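Local coordinates for protein chemotactic transducer PctC (Pseudomonas aeruginosa, PDB 5LTV) that probably senses amino-acid-type attractants for chemotaxis, binding gamma-amino-butanoic acid in its Cache ligand-binding domain, at residues L59-A64 against D131-T136; A76-Q81 against T103-P108; A176-L181 against I198-D203. All blocks are in the same frame, centred on the assembly; numbering follows the deposited sequence.

The double-Cache domain has two five-stranded antiparallel sheets, both with strand order 2-1-5-4-3, beside its long helix 34-68, and the contacts sample both sheets. Contacts 1 and 2, centres 16 Å apart, sit at the two outermost strands of the sheet that carries the ligand site: helix 34-68 packs on Leu133, which leads into one, and helix 75-82 packs on the other. Contact 3 belongs to the second sheet, its centre 23 Å from that of contact 1 and 32 Å from that of contact 2. Bound gamma-amino-butanoic acid touches Met106 in contact 2; it lies about 10 Å from the side chain of Arg107 and about 12 Å from that of Val60.

Contact 1. Residues L59-A64 against D131-T136; sequences LVEGLA and DRLIVT
Glu61 and Leu133 mark where the two backbones come nearest, their CA atoms 7.5 Å apart. Residues 59-64 are a turn and a half of the long helix 34-68, held by routine bonds such as Leu63 N to Leu59 O. Residues 131-136 run out of helix 122-130: Asp131 breaks the helical path with positive phi, the chain is extended from Arg132 on, and strand 134-140 begins at Ile134. No hydrogen bond links the two segments, so the contact rests on three side chains.

Leu133 does most of the work, reaching the helix with both methyls. Its CB points toward 59-64, and with CG anti to the backbone N (chi1 -175°) the two methyls divide between neighbouring helical residues. CD1 meets Val60 CG1 at 3.8 Å, a purely apolar touch in which the side chains cross at about a right angle. One residue before the outermost strand 134-140, Leu133 thus joins the edge of the sheet to the long N-terminal helix of the Cache fold. Val60 also rests on Leu153 of the adjoining strand 147-157 and on Phe91.

The other methyl, CD2, lies 3.5 Å from Glu61 OE1, a van der Waals contact of a carboxylate oxygen with a methyl. Glu61 starts out across the line between the segments, and its chain bends at chi2 (148°) to bring the carboxylate up to the leucine. Val60 is buried, whereas Glu61 and Leu133 remain partly exposed. At the start of its segment, Asp131 OD1 forms a salt bridge with Arg156 NH1.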
loop_
_atom_site.group_PDB
_atom_site.type_symbol
_atom_site.label_atom_id
_atom_site.label_comp_id
_atom_site.label_asym_id
_atom_site.label_seq_id
_atom_site.Cartn_x
_atom_site.Cartn_y
_atom_site.Cartn_z
ATOM N N LEU A 59 3.882 -2.554 -11.508
ATOM C CA LEU A 59 3.815 -4.006 -11.642
ATOM C C LEU A 59 2.378 -4.478 -11.543
ATOM O O LEU A 59 1.964 -5.383 -12.275
ATOM C CB LEU A 59 4.706 -4.693 -10.586
ATOM C CG LEU A 59 6.213 -4.583 -10.892
ATOM C CD1 LEU A 59 7.079 -4.986 -9.676
ATOM C CD2 LEU A 59 6.591 -5.400 -12.149
ATOM N N VAL A 60 1.593 -3.845 -10.660
ATOM C CA VAL A 60 0.188 -4.229 -10.489
ATOM C C VAL A 60 -0.620 -3.807 -11.709
ATOM O O VAL A 60 -1.442 -4.582 -12.241
ATOM C CB VAL A 60 -0.358 -3.638 -9.170
ATOM C CG1 VAL A 60 -1.835 -3.842 -9.044
ATOM C CG2 VAL A 60 0.362 -4.308 -7.978
ATOM N N GLU A 61 -0.326 -2.613 -12.229
ATOM C CA GLU A 61 -0.904 -2.204 -13.493
ATOM C C GLU A 61 -0.570 -3.201 -14.591
ATOM O O GLU A 61 -1.429 -3.522 -15.431
ATOM C CB GLU A 61 -0.411 -0.807 -13.891
ATOM C CG GLU A 61 -1.190 0.300 -13.260
ATOM C CD GLU A 61 -0.373 1.561 -12.963
ATOM O OE1 GLU A 61 -0.875 2.432 -12.210
ATOM O OE2 GLU A 61 0.759 1.721 -13.481
ATOM N N GLY A 62 0.675 -3.682 -14.628
ATOM C CA GLY A 62 1.039 -4.586 -15.712
ATOM C C GLY A 62 0.414 -5.957 -15.552
ATOM O O GLY A 62 0.174 -6.666 -16.545
ATOM N N LEU A 63 0.134 -6.353 -14.296
ATOM C CA LEU A 63 -0.537 -7.619 -14.031
ATOM C C LEU A 63 -1.951 -7.573 -14.578
ATOM O O LEU A 63 -2.414 -8.513 -15.218
ATOM C CB LEU A 63 -0.553 -7.919 -12.520
ATOM C CG LEU A 63 -1.405 -9.126 -12.052
ATOM C CD1 LEU A 63 -1.098 -10.385 -12.839
ATOM C CD2 LEU A 63 -1.153 -9.445 -10.558
ATOM N N ALA A 64 -2.646 -6.460 -14.334
ATOM C CA ALA A 64 -3.982 -6.280 -14.895
ATOM C C ALA A 64 -3.968 -6.303 -16.416
ATOM O O ALA A 64 -4.810 -6.972 -17.035
ATOM C CB ALA A 64 -4.585 -4.966 -14.393
ATOM N N ASP A 131 -12.981 2.213 -9.702
ATOM C CA ASP A 131 -12.706 1.770 -11.100
ATOM C C ASP A 131 -11.310 2.158 -11.593
ATOM O O ASP A 131 -11.131 2.569 -12.737
ATOM C CB ASP A 131 -13.763 2.262 -12.098
ATOM C CG ASP A 131 -13.724 1.452 -13.444
ATOM O OD1 ASP A 131 -13.608 0.207 -13.384
ATOM O OD2 ASP A 131 -13.781 2.047 -14.554
ATOM N N ARG A 132 -10.303 1.963 -10.750
ATOM C CA ARG A 132 -8.935 2.345 -11.075
ATOM C C ARG A 132 -8.048 1.827 -9.947
ATOM O O ARG A 132 -8.538 1.387 -8.899
ATOM C CB ARG A 132 -8.786 3.875 -11.255
ATOM C CG ARG A 132 -8.952 4.652 -9.956
ATOM C CD ARG A 132 -9.217 6.153 -10.161
ATOM N NE ARG A 132 -9.879 6.725 -8.982
ATOM C CZ ARG A 132 -9.469 7.820 -8.361
ATOM N NH1 ARG A 132 -8.409 8.448 -8.829
ATOM N NH2 ARG A 132 -10.106 8.288 -7.282
ATOM N N LEU A 133 -6.733 1.878 -10.183
ATOM C CA LEU A 133 -5.771 1.487 -9.160
ATOM C C LEU A 133 -6.005 2.312 -7.896
ATOM O O LEU A 133 -6.121 3.539 -7.946
ATOM C CB LEU A 133 -4.345 1.677 -9.675
ATOM C CG LEU A 133 -3.266 1.163 -8.697
ATOM C CD1 LEU A 133 -3.154 -0.323 -8.809
ATOM C CD2 LEU A 133 -1.898 1.810 -8.914
ATOM N N ILE A 134 -6.100 1.636 -6.765
ATOM C CA ILE A 134 -6.064 2.296 -5.469
ATOM C C ILE A 134 -4.887 1.739 -4.690
ATOM O O ILE A 134 -4.369 0.656 -4.988
ATOM C CB ILE A 134 -7.340 2.082 -4.654
ATOM C CG1 ILE A 134 -7.425 0.602 -4.278
ATOM C CG2 ILE A 134 -8.558 2.645 -5.386
ATOM C CD1 ILE A 134 -8.343 0.275 -3.094
ATOM N N VAL A 135 -4.467 2.491 -3.678
ATOM C CA VAL A 135 -3.554 1.999 -2.666
ATOM C C VAL A 135 -4.307 2.110 -1.352
ATOM O O VAL A 135 -4.916 3.145 -1.064
ATOM C CB VAL A 135 -2.214 2.758 -2.649
ATOM C CG1 VAL A 135 -2.411 4.210 -2.349
ATOM C CG2 VAL A 135 -1.258 2.138 -1.644
ATOM N N THR A 136 -4.378 1.005 -0.631
ATOM C CA THR A 136 -5.168 0.916 0.580
ATOM C C THR A 136 -4.355 1.397 1.778
ATOM O O THR A 136 -3.116 1.430 1.764
ATOM C CB THR A 136 -5.609 -0.536 0.821
ATOM O OG1 THR A 136 -4.493 -1.238 1.370
ATOM C CG2 THR A 136 -6.065 -1.225 -0.477
#

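Contact 2. Residues A76-Q81 against T103-P108; sequences ANIARQ and TFTMRP
Ile78 is the first residue of 76-81 to meet strand 104-107. Its CG2 branch approaches Thr105 CB at 4.3 Å, a loose touch, while the side chain also packs on Leu96 and Glu98 of the adjoining strand.

Ala79 comes next and carries the contact. The CA atoms of Ala79 and Thr105 are 6.6 Å apart, the nearest pair of the two backbones. Thr105 turns its methyl to the helix: CG2 stands anti to the backbone N and lies 4.1 Å from Ala79 CB. That same CB is approached obliquely by the Arg107 guanidinium, with NH2 at 3.7 Å.

The guanidinium is fixed from two other directions. NH1 donates to Met106 O at 2.9 Å in a fairly straight bond (165°), the oxygen lying in the guanidinium plane although the donor stands well above the carbonyl plane. NE forms a salt bridge with Glu83 OE2, just beyond the helix. A bend at chi2 (-77°) folds the chain back so that both bonds can form.

Met106 does not touch the helix; it touches the bound gamma-amino-butanoic acid as part of its pocket. The axes of 76-81 and 104-107 run at 25° in the same sense, 8.7 Å apart at closest. Helix 75-82 packs on the outermost strand 104-107, which pairs with 93-98 through Thr105-Leu96 and Arg107-Val94 backbone bonds.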
loop_
_atom_site.group_PDB
_atom_site.type_symbol
_atom_site.label_atom_id
_atom_site.label_comp_id
_atom_site.label_asym_id
_atom_site.label_seq_id
_atom_site.Cartn_x
_atom_site.Cartn_y
_atom_site.Cartn_z
ATOM N N ALA A 76 -6.245 -22.101 -15.196
ATOM C CA ALA A 76 -4.873 -22.536 -15.401
ATOM C C ALA A 76 -4.041 -21.426 -16.037
ATOM O O ALA A 76 -2.882 -21.223 -15.665
ATOM C CB ALA A 76 -4.870 -23.806 -16.251
ATOM N N ASN A 77 -4.631 -20.668 -16.965
ATOM C CA ASN A 77 -3.918 -19.561 -17.591
ATOM C C ASN A 77 -3.686 -18.397 -16.623
ATOM O O ASN A 77 -2.630 -17.744 -16.679
ATOM C CB ASN A 77 -4.670 -19.076 -18.818
ATOM C CG ASN A 77 -4.608 -20.063 -19.937
ATOM O OD1 ASN A 77 -3.751 -20.948 -19.933
ATOM N ND2 ASN A 77 -5.501 -19.918 -20.926
ATOM N N ILE A 78 -4.672 -18.104 -15.767
ATOM C CA ILE A 78 -4.513 -17.062 -14.761
ATOM C C ILE A 78 -3.400 -17.441 -13.785
ATOM O O ILE A 78 -2.540 -16.619 -13.444
ATOM C CB ILE A 78 -5.851 -16.821 -14.026
ATOM C CG1 ILE A 78 -6.805 -15.993 -14.874
ATOM C CG2 ILE A 78 -5.650 -16.094 -12.688
ATOM C CD1 ILE A 78 -8.274 -16.206 -14.478
ATOM N N ALA A 79 -3.405 -18.698 -13.324
ATOM C CA ALA A 79 -2.403 -19.126 -12.353
ATOM C C ALA A 79 -1.011 -19.059 -12.958
ATOM O O ALA A 79 -0.065 -18.621 -12.298
ATOM C CB ALA A 79 -2.713 -20.532 -11.858
ATOM N N ARG A 80 -0.890 -19.432 -14.233
ATOM C CA ARG A 80 0.395 -19.401 -14.928
ATOM C C ARG A 80 0.933 -17.984 -14.979
ATOM O O ARG A 80 2.094 -17.747 -14.643
ATOM C CB ARG A 80 0.251 -19.992 -16.340
ATOM C CG ARG A 80 1.552 -20.445 -17.005
ATOM C CD ARG A 80 1.327 -21.225 -18.315
ATOM N NE ARG A 80 0.774 -20.353 -19.344
ATOM C CZ ARG A 80 1.359 -20.092 -20.509
ATOM N NH1 ARG A 80 2.518 -20.668 -20.817
ATOM N NH2 ARG A 80 0.780 -19.260 -21.371
ATOM N N GLN A 81 0.091 -17.021 -15.378
ATOM C CA GLN A 81 0.484 -15.607 -15.352
ATOM C C GLN A 81 0.916 -15.149 -13.941
ATOM O O GLN A 81 1.921 -14.446 -13.794
ATOM C CB GLN A 81 -0.681 -14.763 -15.884
ATOM C CG GLN A 81 -0.318 -13.714 -16.903
ATOM C CD GLN A 81 0.262 -14.273 -18.202
ATOM O OE1 GLN A 81 -0.067 -15.385 -18.642
ATOM N NE2 GLN A 81 1.153 -13.489 -18.828
ATOM N N THR A 103 -13.766 -17.098 -6.845
ATOM C CA THR A 103 -12.532 -17.852 -7.029
ATOM C C THR A 103 -11.330 -16.950 -6.784
ATOM O O THR A 103 -11.260 -15.838 -7.301
ATOM C CB THR A 103 -12.493 -18.406 -8.454
ATOM O OG1 THR A 103 -13.655 -19.240 -8.695
ATOM C CG2 THR A 103 -11.169 -19.165 -8.713
ATOM N N PHE A 104 -10.409 -17.409 -5.953
ATOM C CA PHE A 104 -9.311 -16.598 -5.468
ATOM C C PHE A 104 -8.019 -17.326 -5.823
ATOM O O PHE A 104 -7.769 -18.433 -5.322
ATOM C CB PHE A 104 -9.444 -16.383 -3.961
ATOM C CG PHE A 104 -8.351 -15.521 -3.366
ATOM C CD1 PHE A 104 -8.309 -14.159 -3.629
ATOM C CD2 PHE A 104 -7.376 -16.079 -2.543
ATOM C CE1 PHE A 104 -7.314 -13.364 -3.083
ATOM C CE2 PHE A 104 -6.374 -15.308 -2.008
ATOM C CZ PHE A 104 -6.342 -13.933 -2.279
ATOM N N THR A 105 -7.204 -16.722 -6.692
ATOM C CA THR A 105 -5.917 -17.296 -7.082
ATOM C C THR A 105 -4.808 -16.383 -6.586
ATOM O O THR A 105 -4.712 -15.234 -7.010
ATOM C CB THR A 105 -5.795 -17.471 -8.586
ATOM O OG1 THR A 105 -6.954 -18.128 -9.065
ATOM C CG2 THR A 105 -4.579 -18.318 -8.933
ATOM N N MET A 106 -3.977 -16.897 -5.700
ATOM C CA MET A 106 -2.917 -16.155 -5.061
ATOM C C MET A 106 -1.578 -16.855 -5.279
ATOM O O MET A 106 -1.491 -18.078 -5.114
ATOM C CB MET A 106 -3.164 -16.076 -3.588
ATOM C CG MET A 106 -1.988 -15.488 -2.831
ATOM S SD MET A 106 -2.465 -14.973 -1.100
ATOM C CE MET A 106 -2.258 -16.496 -0.280
ATOM N N ARG A 107 -0.536 -16.070 -5.618
ATOM C CA ARG A 107 0.830 -16.610 -5.747
ATOM C C ARG A 107 1.783 -15.638 -5.071
ATOM O O ARG A 107 1.563 -14.448 -5.168
ATOM C CB ARG A 107 1.266 -16.904 -7.227
ATOM C CG ARG A 107 0.347 -17.968 -7.896
ATOM C CD ARG A 107 0.695 -19.422 -7.412
ATOM N NE ARG A 107 -0.039 -20.492 -8.092
ATOM C CZ ARG A 107 -1.327 -20.844 -7.832
ATOM N NH1 ARG A 107 -2.126 -20.218 -6.946
ATOM N NH2 ARG A 107 -1.817 -21.840 -8.505
ATOM N N PRO A 108 2.772 -16.157 -4.277
ATOM C CA PRO A 108 2.852 -17.561 -3.839
ATOM C C PRO A 108 1.610 -17.972 -3.053
ATOM O O PRO A 108 1.018 -17.134 -2.337
ATOM C CB PRO A 108 4.108 -17.578 -2.936
ATOM C CG PRO A 108 4.857 -16.348 -3.268
ATOM C CD PRO A 108 3.790 -15.356 -3.578
#

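Contact 3. Residues A176-L181 against I198-D203; sequences AILNSL and ILLHPD
Asn179 packs its carboxamide on the CG methylene of the Pro202 ring. Pro202 CG comes nearest to Asn179 ND2, at 3.7 Å, and is a little farther from OD1, at 4.0 Å. The methylene sits obliquely above the N/O end of the amide, and the two side chains cross at about a right angle. Asn179 is the first residue to leave helix 171-178; its CB points toward the other segment, and CG, anti to the carbonyl carbon (chi1 -74°), sets the amide beside the proline.

One helical position earlier, the contact becomes apolar and buried. Leu178 CD2 faces Leu200 CD1 at 4.3 Å, a loose methyl-methyl contact. Leu178 also packs on Ile49 of the long helix 34-68 and on Val253, while Leu200 reaches back to Leu171, Leu174 and Thr175. Helix 171-178 is thus held between the long helix and strand 198-200.

That strand is the outermost one of its sheet, and it carries a classic beta bulge: Leu199 and Leu200 both face Leu191 of strand 188-193. Beyond it, His201 points away from the helix segment and closes the turn, with Asp203 N donating to its ND1 at 3.0 Å; as an acceptor, ND1 probably carries no proton. The donor lies in the ring plane, and the rings of Phe190 and Tyr188 meet the imidazole.

No hydrogen bond spans the two segments. Asn179 ND2 bonds to Ala189 O and, weakly, to Thr175 O, and OD1 is also satisfied elsewhere; with the CG methylene of Pro202 the contact is van der Waals. An amide whose polar needs are met by other partners therefore packs on the proline at the rim, beside the buried Leu178-Leu200 pair.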
loop_
_atom_site.group_PDB
_atom_site.type_symbol
_atom_site.label_atom_id
_atom_site.label_comp_id
_atom_site.label_asym_id
_atom_site.label_seq_id
_atom_site.Cartn_x
_atom_site.Cartn_y
_atom_site.Cartn_z
ATOM N N ALA A 176 10.993 -0.092 6.750
ATOM C CA ALA A 176 12.431 -0.145 6.502
ATOM C C ALA A 176 12.868 0.840 5.416
ATOM O O ALA A 176 13.845 1.574 5.601
ATOM C CB ALA A 176 12.827 -1.558 6.109
ATOM N N ILE A 177 12.182 0.843 4.255
ATOM C CA ILE A 177 12.507 1.804 3.194
ATOM C C ILE A 177 12.491 3.225 3.739
ATOM O O ILE A 177 13.398 4.013 3.474
ATOM C CB ILE A 177 11.536 1.689 2.004
ATOM C CG1 ILE A 177 11.373 0.256 1.520
ATOM C CG2 ILE A 177 12.030 2.575 0.856
ATOM C CD1 ILE A 177 12.539 -0.220 0.712
ATOM N N LEU A 178 11.437 3.567 4.497
ATOM C CA LEU A 178 11.245 4.919 5.024
ATOM C C LEU A 178 12.380 5.342 5.947
ATOM O O LEU A 178 12.834 6.493 5.887
ATOM C CB LEU A 178 9.915 4.987 5.765
ATOM C CG LEU A 178 9.267 6.348 5.816
ATOM C CD1 LEU A 178 8.771 6.772 4.427
ATOM C CD2 LEU A 178 8.134 6.296 6.802
ATOM N N ASN A 179 12.844 4.433 6.809
ATOM C CA ASN A 179 13.880 4.694 7.809
ATOM C C ASN A 179 15.251 4.172 7.396
ATOM O O ASN A 179 15.985 3.612 8.229
ATOM C CB ASN A 179 13.476 4.094 9.148
ATOM C CG ASN A 179 12.389 4.886 9.818
ATOM O OD1 ASN A 179 12.664 5.817 10.576
ATOM N ND2 ASN A 179 11.137 4.543 9.522
ATOM N N SER A 180 15.655 4.371 6.137
ATOM C CA SER A 180 16.943 3.823 5.718
ATOM C C SER A 180 18.139 4.564 6.316
ATOM O O SER A 180 19.270 4.094 6.155
ATOM C CB SER A 180 17.037 3.783 4.185
ATOM O OG SER A 180 16.775 5.047 3.594
ATOM N N LEU A 181 17.928 5.679 7.014
ATOM C CA LEU A 181 19.019 6.373 7.696
ATOM C C LEU A 181 18.974 6.212 9.203
ATOM O O LEU A 181 18.549 7.120 9.909
ATOM C CB LEU A 181 19.002 7.852 7.354
ATOM C CG LEU A 181 20.076 8.274 6.361
ATOM C CD1 LEU A 181 19.939 9.771 6.103
ATOM C CD2 LEU A 181 21.489 7.898 6.859
ATOM N N ILE A 198 -2.009 7.062 11.433
ATOM C CA ILE A 198 -0.652 6.539 11.307
ATOM C C ILE A 198 -0.668 5.261 10.467
ATOM O O ILE A 198 -1.323 4.278 10.822
ATOM C CB ILE A 198 -0.032 6.273 12.688
ATOM C CG1 ILE A 198 0.059 7.567 13.501
ATOM C CG2 ILE A 198 1.346 5.619 12.546
ATOM C CD1 ILE A 198 0.696 7.353 14.849
ATOM N N LEU A 199 0.118 5.250 9.392
ATOM C CA LEU A 199 0.150 4.184 8.397
ATOM C C LEU A 199 1.381 3.312 8.517
ATOM O O LEU A 199 1.304 2.097 8.342
ATOM C CB LEU A 199 0.120 4.772 6.981
ATOM C CG LEU A 199 -0.897 5.883 6.734
ATOM C CD1 LEU A 199 -0.643 6.463 5.383
ATOM C CD2 LEU A 199 -2.324 5.367 6.888
ATOM N N LEU A 200 2.529 3.925 8.751
ATOM C CA LEU A 200 3.760 3.211 9.004
ATOM C C LEU A 200 4.420 3.891 10.174
ATOM O O LEU A 200 4.349 5.120 10.288
ATOM C CB LEU A 200 4.683 3.281 7.852
ATOM C CG LEU A 200 4.246 2.834 6.454
ATOM C CD1 LEU A 200 5.305 3.304 5.463
ATOM C CD2 LEU A 200 4.015 1.343 6.424
ATOM N N HIS A 201 5.100 3.107 11.012
ATOM C CA HIS A 201 5.774 3.630 12.203
ATOM C C HIS A 201 6.763 2.606 12.754
ATOM O O HIS A 201 6.457 1.412 12.821
ATOM C CB HIS A 201 4.746 4.018 13.282
ATOM C CG HIS A 201 5.254 5.021 14.267
ATOM N ND1 HIS A 201 6.187 4.706 15.236
ATOM C CD2 HIS A 201 4.993 6.343 14.413
ATOM C CE1 HIS A 201 6.466 5.787 15.945
ATOM N NE2 HIS A 201 5.760 6.797 15.464
ATOM N N PRO A 202 7.962 3.026 13.140
ATOM C CA PRO A 202 8.916 2.063 13.717
ATOM C C PRO A 202 8.388 1.379 14.984
ATOM O O PRO A 202 8.768 0.239 15.290
ATOM C CB PRO A 202 10.149 2.926 13.993
ATOM C CG PRO A 202 9.998 4.097 13.016
ATOM C CD PRO A 202 8.542 4.364 12.943
ATOM N N ASP A 203 7.496 2.035 15.713
ATOM C CA ASP A 203 6.716 1.393 16.770
ATOM C C ASP A 203 5.437 0.810 16.157
ATOM O O ASP A 203 4.403 1.492 16.070
ATOM C CB ASP A 203 6.398 2.396 17.871
ATOM C CG ASP A 203 5.731 1.748 19.062
ATOM O OD1 ASP A 203 5.412 0.529 18.982
ATOM O OD2 ASP A 203 5.497 2.478 20.059
#